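Local coordinates for protein aminotransferase class I and II (Anaerococcus prevotii, PDB 4EMY) that probably acts as a transaminase of the class I aminotransferase family, working as a homodimer that binds the cofactor pyridoxal 5'-phosphate, at residues I118-D132 with I141-F154. Residues are numbered along the deposited sequence; the frame is centred on the assembly and turned at random.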
ATOM      1  N   ILE A 118       2.801  14.475  -0.587  1.00 36.65           N
ATOM      2  CA  ILE A 118       3.846  14.919  -1.505  1.00 37.22           C
ATOM      3  C   ILE A 118       3.406  14.839  -2.969  1.00 38.14           C
ATOM      4  O   ILE A 118       3.792  15.684  -3.788  1.00 38.99           O
ATOM      5  CB  ILE A 118       5.155  14.131  -1.320  1.00 37.01           C
ATOM      6  CG1 ILE A 118       5.626  14.224   0.131  1.00 36.45           C
ATOM      7  CG2 ILE A 118       6.242  14.663  -2.253  1.00 37.76           C
ATOM      8  CD1 ILE A 118       6.888  13.440   0.420  1.00 36.43           C
ATOM      9  N   PHE A 119       2.598  13.834  -3.293  1.00 38.18           N
ATOM     10  CA  PHE A 119       2.088  13.676  -4.642  1.00 39.15           C
ATOM     11  C   PHE A 119       1.046  14.745  -4.954  1.00 39.77           C
ATOM     12  O   PHE A 119       1.150  15.439  -5.963  1.00 40.76           O
ATOM     13  CB  PHE A 119       1.502  12.281  -4.831  1.00 39.31           C
ATOM     14  CG  PHE A 119       1.179  11.943  -6.261  1.00 40.59           C
ATOM     15  CD1 PHE A 119      -0.104  12.140  -6.766  1.00 41.32           C
ATOM     16  CD2 PHE A 119       2.154  11.419  -7.103  1.00 41.33           C
ATOM     17  CE1 PHE A 119      -0.404  11.832  -8.087  1.00 42.70           C
ATOM     18  CE2 PHE A 119       1.857  11.107  -8.424  1.00 42.76           C
ATOM     19  CZ  PHE A 119       0.576  11.312  -8.915  1.00 43.50           C
ATOM     20  N   SER A 120       0.065  14.895  -4.068  1.00 39.48           N
ATOM     21  CA  SER A 120      -1.100  15.745  -4.334  1.00 40.31           C
ATOM     22  C   SER A 120      -0.872  17.250  -4.201  1.00 40.75           C
ATOM     23  O   SER A 120      -1.581  18.032  -4.840  1.00 41.80           O
ATOM     24  CB  SER A 120      -2.282  15.327  -3.463  1.00 39.92           C
ATOM     25  OG  SER A 120      -2.791  14.080  -3.888  1.00 40.19           O
ATOM     26  N   TYR A 121       0.105  17.654  -3.386  1.00 40.16           N
ATOM     27  CA  TYR A 121       0.291  19.072  -3.061  1.00 40.54           C
ATOM     28  C   TYR A 121       1.614  19.689  -3.511  1.00 41.20           C
ATOM     29  O   TYR A 121       1.868  20.881  -3.294  1.00 41.79           O
ATOM     30  CB  TYR A 121       0.002  19.319  -1.582  1.00 39.71           C
ATOM     31  CG  TYR A 121      -1.426  18.984  -1.257  1.00 39.65           C
ATOM     32  CD1 TYR A 121      -2.444  19.900  -1.494  1.00 40.50           C
ATOM     33  CD2 TYR A 121      -1.766  17.730  -0.749  1.00 38.95           C
ATOM     34  CE1 TYR A 121      -3.760  19.586  -1.215  1.00 40.88           C
ATOM     35  CE2 TYR A 121      -3.082  17.404  -0.469  1.00 39.17           C
ATOM     36  CZ  TYR A 121      -4.071  18.335  -0.702  1.00 40.09           C
ATOM     37  OH  TYR A 121      -5.373  18.014  -0.427  1.00 40.47           O
ATOM     38  N   LEU A 122       2.447  18.874  -4.149  1.00 41.47           N
ATOM     39  CA  LEU A 122       3.603  19.377  -4.883  1.00 42.50           C
ATOM     40  C   LEU A 122       3.554  18.832  -6.289  1.00 43.53           C
ATOM     41  O   LEU A 122       3.214  17.666  -6.497  1.00 43.23           O
ATOM     42  CB  LEU A 122       4.913  18.945  -4.227  1.00 41.98           C
ATOM     43  CG  LEU A 122       5.289  19.545  -2.873  1.00 41.52           C
ATOM     44  CD1 LEU A 122       6.465  18.786  -2.283  1.00 40.88           C
ATOM     45  CD2 LEU A 122       5.596  21.036  -2.992  1.00 42.50           C
ATOM     46  N   ASP A 123       3.887  19.684  -7.250  1.00 44.96           N
ATOM     47  CA  ASP A 123       4.068  19.256  -8.622  1.00 46.27           C
ATOM     48  C   ASP A 123       5.555  18.921  -8.835  1.00 46.65           C
ATOM     49  O   ASP A 123       6.245  18.544  -7.885  1.00 45.42           O
ATOM     50  CB  ASP A 123       3.584  20.351  -9.571  1.00 48.02           C
ATOM     51  CG  ASP A 123       3.126  19.809 -10.919  1.00 49.51           C
ATOM     52  OD1 ASP A 123       3.612  18.744 -11.361  1.00 49.67           O
ATOM     53  OD2 ASP A 123       2.280  20.471 -11.552  1.00 50.85           O
ATOM     54  N   GLU A 124       6.051  19.079 -10.065  1.00 48.37           N
ATOM     55  CA  GLU A 124       7.379  18.584 -10.444  1.00 48.92           C
ATOM     56  C   GLU A 124       8.524  19.491  -9.999  1.00 49.08           C
ATOM     57  O   GLU A 124       9.506  19.030  -9.421  1.00 48.57           O
ATOM     58  CB  GLU A 124       7.444  18.322 -11.949  1.00 51.04           C
ATOM     59  CG  GLU A 124       6.466  17.263 -12.449  1.00 51.36           C
ATOM     60  CD  GLU A 124       7.109  15.912 -12.758  1.00 51.79           C
ATOM     61  OE1 GLU A 124       8.217  15.890 -13.342  1.00 53.18           O
ATOM     62  OE2 GLU A 124       6.487  14.866 -12.447  1.00 50.88           O
ATOM     63  N   GLY A 125       8.411  20.784 -10.257  1.00 49.99           N
ATOM     64  CA  GLY A 125       9.480  21.700  -9.862  1.00 50.35           C
ATOM     65  C   GLY A 125       9.469  21.976  -8.374  1.00 48.52           C
ATOM     66  O   GLY A 125      10.450  22.453  -7.811  1.00 48.69           O
ATOM     67  N   ASP A 126       8.349  21.635  -7.746  1.00 46.98           N
ATOM     68  CA  ASP A 126       7.979  22.143  -6.432  1.00 45.66           C
ATOM     69  C   ASP A 126       8.831  21.589  -5.295  1.00 44.35           C
ATOM     70  O   ASP A 126       9.211  20.423  -5.320  1.00 43.59           O
ATOM     71  CB  ASP A 126       6.489  21.903  -6.189  1.00 44.83           C
ATOM     72  CG  ASP A 126       5.608  22.614  -7.209  1.00 46.12           C
ATOM     73  OD1 ASP A 126       6.137  23.380  -8.046  1.00 47.69           O
ATOM     74  OD2 ASP A 126       4.381  22.404  -7.177  1.00 45.85           O
ATOM     75  N   PRO A 127       9.148  22.446  -4.306  1.00 44.18           N
ATOM     76  CA  PRO A 127      10.045  22.085  -3.221  1.00 43.52           C
ATOM     77  C   PRO A 127       9.360  21.516  -1.986  1.00 41.95           C
ATOM     78  O   PRO A 127       8.364  22.070  -1.512  1.00 41.71           O
ATOM     79  CB  PRO A 127      10.709  23.415  -2.870  1.00 44.70           C
ATOM     80  CG  PRO A 127       9.700  24.451  -3.224  1.00 45.32           C
ATOM     81  CD  PRO A 127       8.782  23.875  -4.261  1.00 45.14           C
ATOM     82  N   LEU A 128       9.904  20.410  -1.481  1.00 41.06           N
ATOM     83  CA  LEU A 128       9.595  19.943  -0.135  1.00 39.90           C
ATOM     84  C   LEU A 128      10.714  20.387   0.802  1.00 40.23           C
ATOM     85  O   LEU A 128      11.841  19.896   0.722  1.00 40.53           O
ATOM     86  CB  LEU A 128       9.438  18.424  -0.089  1.00 39.01           C
ATOM     87  CG  LEU A 128       8.983  17.908   1.275  1.00 38.14           C
ATOM     88  CD1 LEU A 128       7.479  18.061   1.463  1.00 37.70           C
ATOM     89  CD2 LEU A 128       9.406  16.464   1.475  1.00 37.77           C
ATOM     90  N   ILE A 129      10.400  21.327   1.681  1.00 40.35           N
ATOM     91  CA  ILE A 129      11.394  21.881   2.586  1.00 41.01           C
ATOM     92  C   ILE A 129      11.339  21.132   3.916  1.00 40.24           C
ATOM     93  O   ILE A 129      10.365  21.240   4.672  1.00 39.82           O
ATOM     94  CB  ILE A 129      11.212  23.398   2.754  1.00 42.04           C
ATOM     95  CG1 ILE A 129      11.244  24.071   1.379  1.00 42.95           C
ATOM     96  CG2 ILE A 129      12.295  23.969   3.656  1.00 42.95           C
ATOM     97  CD1 ILE A 129      10.176  25.121   1.192  1.00 43.44           C
ATOM     98  N   CYS A 130      12.397  20.363   4.167  1.00 40.26           N
ATOM     99  CA  CYS A 130      12.463  19.428   5.284  1.00 39.61           C
ATOM    100  C   CYS A 130      13.710  19.649   6.120  1.00 40.52           C
ATOM    101  O   CYS A 130      14.744  20.093   5.608  1.00 41.46           O
ATOM    102  CB  CYS A 130      12.446  17.985   4.773  1.00 38.86           C
ATOM    103  SG  CYS A 130      12.600  16.744   6.084  1.00 38.44           S
ATOM    104  N   HIS A 131      13.606  19.316   7.406  1.00 40.34           N
ATOM    105  CA  HIS A 131      14.701  19.524   8.349  1.00 41.40           C
ATOM    106  C   HIS A 131      15.915  18.689   8.044  1.00 41.84           C
ATOM    107  O   HIS A 131      15.807  17.560   7.562  1.00 41.07           O
ATOM    108  CB  HIS A 131      14.237  19.328   9.790  1.00 41.23           C
ATOM    109  CG  HIS A 131      13.150  18.298   9.939  1.00 40.00           C
ATOM    110  ND1 HIS A 131      13.388  16.976   9.845  1.00 39.43           N
ATOM    111  CD2 HIS A 131      11.784  18.437  10.176  1.00 39.34           C
ATOM    112  CE1 HIS A 131      12.236  16.305  10.013  1.00 38.52           C
ATOM    113  NE2 HIS A 131      11.256  17.202  10.215  1.00 38.45           N
ATOM    114  N   ASP A 132      17.071  19.288   8.326  1.00 43.38           N
ATOM    115  CA  ASP A 132      18.428  18.756   8.112  1.00 44.33           C
ATOM    116  C   ASP A 132      18.651  17.290   8.480  1.00 43.81           C
ATOM    117  O   ASP A 132      19.379  16.574   7.792  1.00 44.05           O
ATOM    118  CB  ASP A 132      19.400  19.592   8.947  1.00 46.11           C
ATOM    119  CG  ASP A 132      20.549  20.109   8.147  1.00 47.63           C
ATOM    120  OD1 ASP A 132      20.558  19.876   6.921  1.00 47.57           O
ATOM    121  OD2 ASP A 132      21.438  20.753   8.741  1.00 49.22           O
ATOM    122  N   ILE A 141      10.888   9.671  -1.769  1.00 39.83           N
ATOM    123  CA  ILE A 141       9.583   9.931  -2.392  1.00 39.55           C
ATOM    124  C   ILE A 141       9.664  11.091  -3.383  1.00 40.08           C
ATOM    125  O   ILE A 141       9.200  10.964  -4.517  1.00 40.74           O
ATOM    126  CB  ILE A 141       8.455  10.144  -1.353  1.00 38.58           C
ATOM    127  CG1 ILE A 141       8.223   8.856  -0.553  1.00 38.61           C
ATOM    128  CG2 ILE A 141       7.147  10.530  -2.031  1.00 38.40           C
ATOM    129  CD1 ILE A 141       7.511   9.047   0.773  1.00 37.62           C
ATOM    130  N   CYS A 142      10.277  12.198  -2.967  1.00 39.98           N
ATOM    131  CA  CYS A 142      10.497  13.343  -3.859  1.00 40.77           C
ATOM    132  C   CYS A 142      11.193  12.932  -5.146  1.00 42.07           C
ATOM    133  O   CYS A 142      10.847  13.407  -6.228  1.00 42.78           O
ATOM    134  CB  CYS A 142      11.325  14.423  -3.171  1.00 40.93           C
ATOM    135  SG  CYS A 142      10.510  15.199  -1.764  1.00 40.02           S
ATOM    136  N   GLU A 143      12.173  12.044  -5.020  1.00 42.45           N
ATOM    137  CA  GLU A 143      12.940  11.590  -6.171  1.00 44.05           C
ATOM    138  C   GLU A 143      12.118  10.661  -7.053  1.00 44.53           C
ATOM    139  O   GLU A 143      12.236  10.700  -8.281  1.00 45.92           O
ATOM    140  CB  GLU A 143      14.234  10.914  -5.726  1.00 44.44           C
ATOM    141  CG  GLU A 143      15.197  11.853  -5.018  1.00 44.50           C
ATOM    142  CD  GLU A 143      16.571  11.253  -4.828  1.00 45.44           C
ATOM    143  OE1 GLU A 143      17.173  11.484  -3.762  1.00 45.09           O
ATOM    144  OE2 GLU A 143      17.049  10.552  -5.743  1.00 46.74           O
ATOM    145  N   GLU A 144      11.279   9.841  -6.423  1.00 43.65           N
ATOM    146  CA  GLU A 144      10.393   8.941  -7.155  1.00 44.22           C
ATOM    147  C   GLU A 144       9.421   9.762  -8.005  1.00 44.33           C
ATOM    148  O   GLU A 144       9.256   9.498  -9.197  1.00 45.58           O
ATOM    149  CB  GLU A 144       9.649   8.005  -6.186  1.00 43.53           C
ATOM    150  CG  GLU A 144       8.574   7.124  -6.825  1.00 44.46           C
ATOM    151  CD  GLU A 144       8.901   5.630  -6.855  1.00 45.66           C
ATOM    152  OE1 GLU A 144      10.094   5.244  -6.815  1.00 46.49           O
ATOM    153  OE2 GLU A 144       7.940   4.830  -6.934  1.00 46.07           O
ATOM    154  N   PHE A 145       8.813  10.774  -7.393  1.00 43.19           N
ATOM    155  CA  PHE A 145       7.777  11.567  -8.046  1.00 43.39           C
ATOM    156  C   PHE A 145       8.281  12.867  -8.663  1.00 44.30           C
ATOM    157  O   PHE A 145       7.491  13.654  -9.183  1.00 44.74           O
ATOM    158  CB  PHE A 145       6.620  11.847  -7.083  1.00 42.02           C
ATOM    159  CG  PHE A 145       5.957  10.609  -6.560  1.00 41.44           C
ATOM    160  CD1 PHE A 145       5.634   9.560  -7.412  1.00 42.30           C
ATOM    161  CD2 PHE A 145       5.645  10.495  -5.212  1.00 40.21           C
ATOM    162  CE1 PHE A 145       5.028   8.414  -6.921  1.00 41.93           C
ATOM    163  CE2 PHE A 145       5.032   9.357  -4.718  1.00 39.75           C
ATOM    164  CZ  PHE A 145       4.722   8.316  -5.573  1.00 40.62           C
ATOM    165  N   GLY A 146       9.590  13.094  -8.610  1.00 44.78           N
ATOM    166  CA  GLY A 146      10.182  14.256  -9.267  1.00 46.08           C
ATOM    167  C   GLY A 146       9.942  15.576  -8.562  1.00 45.38           C
ATOM    168  O   GLY A 146      10.160  16.630  -9.135  1.00 46.36           O
ATOM    169  N   ARG A 147       9.484  15.513  -7.316  1.00 43.92           N
ATOM    170  CA  ARG A 147       9.433  16.685  -6.449  1.00 43.53           C
ATOM    171  C   ARG A 147      10.853  17.053  -6.016  1.00 44.17           C
ATOM    172  O   ARG A 147      11.754  16.205  -5.983  1.00 44.53           O
ATOM    173  CB  ARG A 147       8.559  16.418  -5.217  1.00 41.79           C
ATOM    174  CG  ARG A 147       7.058  16.490  -5.456  1.00 41.51           C
ATOM    175  CD  ARG A 147       6.577  15.519  -6.529  1.00 42.13           C
ATOM    176  NE  ARG A 147       5.114  15.456  -6.647  1.00 41.94           N
ATOM    177  CZ  ARG A 147       4.459  14.904  -7.670  1.00 42.63           C
ATOM    178  NH1 ARG A 147       5.121  14.370  -8.686  1.00 43.67           N
ATOM    179  NH2 ARG A 147       3.134  14.892  -7.682  1.00 42.46           N
ATOM    180  N   ASN A 148      11.050  18.318  -5.675  1.00 44.62           N
ATOM    181  CA  ASN A 148      12.363  18.799  -5.286  1.00 45.28           C
ATOM    182  C   ASN A 148      12.620  18.819  -3.772  1.00 44.15           C
ATOM    183  O   ASN A 148      12.137  19.702  -3.055  1.00 43.81           O
ATOM    184  CB  ASN A 148      12.580  20.176  -5.872  1.00 46.86           C
ATOM    185  CG  ASN A 148      14.031  20.528  -5.949  1.00 48.47           C
ATOM    186  OD1 ASN A 148      14.637  20.933  -4.957  1.00 48.43           O
ATOM    187  ND2 ASN A 148      14.609  20.369  -7.135  1.00 50.22           N
ATOM    188  N   PHE A 149      13.390  17.848  -3.293  1.00 43.65           N
ATOM    189  CA  PHE A 149      13.775  17.802  -1.885  1.00 42.90           C
ATOM    190  C   PHE A 149      14.757  18.909  -1.538  1.00 44.07           C
ATOM    191  O   PHE A 149      15.746  19.111  -2.240  1.00 45.45           O
ATOM    192  CB  PHE A 149      14.391  16.456  -1.542  1.00 42.38           C
ATOM    193  CG  PHE A 149      14.560  16.226  -0.075  1.00 41.51           C
ATOM    194  CD1 PHE A 149      13.462  15.971   0.732  1.00 40.27           C
ATOM    195  CD2 PHE A 149      15.815  16.252   0.500  1.00 42.24           C
ATOM    196  CE1 PHE A 149      13.616  15.746   2.088  1.00 39.79           C
ATOM    197  CE2 PHE A 149      15.977  16.021   1.854  1.00 41.76           C
ATOM    198  CZ  PHE A 149      14.876  15.769   2.650  1.00 40.50           C
ATOM    199  N   LYS A 150      14.486  19.598  -0.434  1.00 43.83           N
ATOM    200  CA  LYS A 150      15.236  20.786  -0.035  1.00 45.17           C
ATOM    201  C   LYS A 150      15.409  20.804   1.495  1.00 44.77           C
ATOM    202  O   LYS A 150      14.426  20.704   2.232  1.00 43.80           O
ATOM    203  CB  LYS A 150      14.474  22.021  -0.511  1.00 45.76           C
ATOM    204  CG  LYS A 150      15.320  23.219  -0.881  1.00 47.78           C
ATOM    205  CD  LYS A 150      14.514  24.148  -1.785  1.00 48.63           C
ATOM    206  CE  LYS A 150      15.163  25.517  -1.968  1.00 50.65           C
ATOM    207  NZ  LYS A 150      15.016  26.402  -0.771  1.00 50.88           N
ATOM    208  N   THR A 151      16.650  20.927   1.967  1.00 45.66           N
ATOM    209  CA  THR A 151      16.943  20.890   3.404  1.00 45.43           C
ATOM    210  C   THR A 151      17.313  22.245   4.007  1.00 46.72           C
ATOM    211  O   THR A 151      17.866  23.119   3.327  1.00 48.13           O
ATOM    212  CB  THR A 151      18.103  19.927   3.730  1.00 45.85           C
ATOM    213  OG1 THR A 151      19.228  20.224   2.895  1.00 47.33           O
ATOM    214  CG2 THR A 151      17.681  18.484   3.535  1.00 44.64           C
ATOM    215  N   PHE A 152      17.012  22.395   5.296  1.00 46.37           N
ATOM    216  CA  PHE A 152      17.456  23.541   6.091  1.00 47.72           C
ATOM    217  C   PHE A 152      18.051  23.043   7.418  1.00 48.01           C
ATOM    218  O   PHE A 152      17.665  21.976   7.905  1.00 46.80           O
ATOM    219  CB  PHE A 152      16.293  24.511   6.340  1.00 47.42           C
ATOM    220  CG  PHE A 152      15.295  24.023   7.356  1.00 46.22           C
ATOM    221  CD1 PHE A 152      15.417  24.376   8.698  1.00 46.87           C
ATOM    222  CD2 PHE A 152      14.232  23.215   6.978  1.00 44.62           C
ATOM    223  CE1 PHE A 152      14.501  23.928   9.638  1.00 45.96           C
ATOM    224  CE2 PHE A 152      13.313  22.766   7.915  1.00 43.70           C
ATOM    225  CZ  PHE A 152      13.450  23.121   9.247  1.00 44.38           C
ATOM    226  N   GLU A 153      18.973  23.820   7.997  1.00 49.69           N
ATOM    227  CA  GLU A 153      19.626  23.463   9.262  1.00 50.25           C
ATOM    228  C   GLU A 153      18.630  23.415  10.418  1.00 49.45           C
ATOM    229  O   GLU A 153      18.183  24.451  10.901  1.00 50.21           O
ATOM    230  CB  GLU A 153      20.762  24.438   9.589  1.00 52.74           C
ATOM    231  CG  GLU A 153      21.960  24.361   8.653  1.00 54.15           C
ATOM    232  CD  GLU A 153      22.757  25.659   8.611  1.00 56.69           C
ATOM    233  OE1 GLU A 153      22.661  26.382   7.594  1.00 57.28           O
ATOM    234  OE2 GLU A 153      23.471  25.967   9.593  1.00 58.29           O
ATOM    235  N   PHE A 154      18.292  22.199  10.842  1.00 48.08           N
ATOM    236  CA  PHE A 154      17.344  21.926  11.935  1.00 47.35           C
ATOM    237  C   PHE A 154      17.574  22.782  13.184  1.00 48.92           C
ATOM    238  O   PHE A 154      16.674  23.495  13.629  1.00 49.09           O
ATOM    239  CB  PHE A 154      17.447  20.443  12.336  1.00 46.40           C
ATOM    240  CG  PHE A 154      16.173  19.847  12.878  1.00 45.17           C
ATOM    241  CD1 PHE A 154      15.987  18.471  12.854  1.00 44.17           C
ATOM    242  CD2 PHE A 154      15.160  20.641  13.402  1.00 45.24           C
ATOM    243  CE1 PHE A 154      14.829  17.898  13.347  1.00 43.27           C
ATOM    244  CE2 PHE A 154      13.996  20.072  13.890  1.00 44.37           C
ATOM    245  CZ  PHE A 154      13.831  18.699  13.863  1.00 43.40           C
TER
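Arg147 reaches to the C-terminal end of helix 109-121 and grips backbone carbonyls there. Its NH2 donates to Phe119 O at 2.7 Å, in both the guanidinium and the carbonyl plane and on a lone pair; NE bonds Ile118 O from a more tilted position, with Leu122 O close by. A bend at chi2 (58°) swings the guanidinium round to this helix end, where NH1 also holds Phe145 O near the end of helix 137-145. NH2 lies over one face of the Phe119 ring, whose edge meets Phe145 in a T-shaped pair: Phe119 CD2 sits above the centre of the Phe145 ring, planes at 79°. Toward the strands, Cys142 SG packs against Leu128 CD2 (3.6 Å), and Phe149 turns CE1 toward Cys130 CB.

Strands 127-131 and 148-152 run parallel, the two strands of a beta-alpha-beta unit, linked by bonds such as Cys130 N to Lys150 O (2.8 Å). At their C-terminal end His131 and Phe154, the latter just beyond its strand, form an offset stack, centroids 4.6 Å apart, with His131 CB over the centre of the Phe154 face; His131 NE2 is hydrogen-bonded to Asn185 N, a residue of the cofactor pocket. A leucine in place of Arg147 would probably take from the carbonyls of Ile118, Phe119 and Phe145 the N-H groups that now bind them, leaving the two helix ends untied. One buried cation thus ties two helix ends together, probably stabilised by their carbonyl dipoles and, more distantly, by Glu124, beyond salt-bridge range and itself salt-bridged to Arg10.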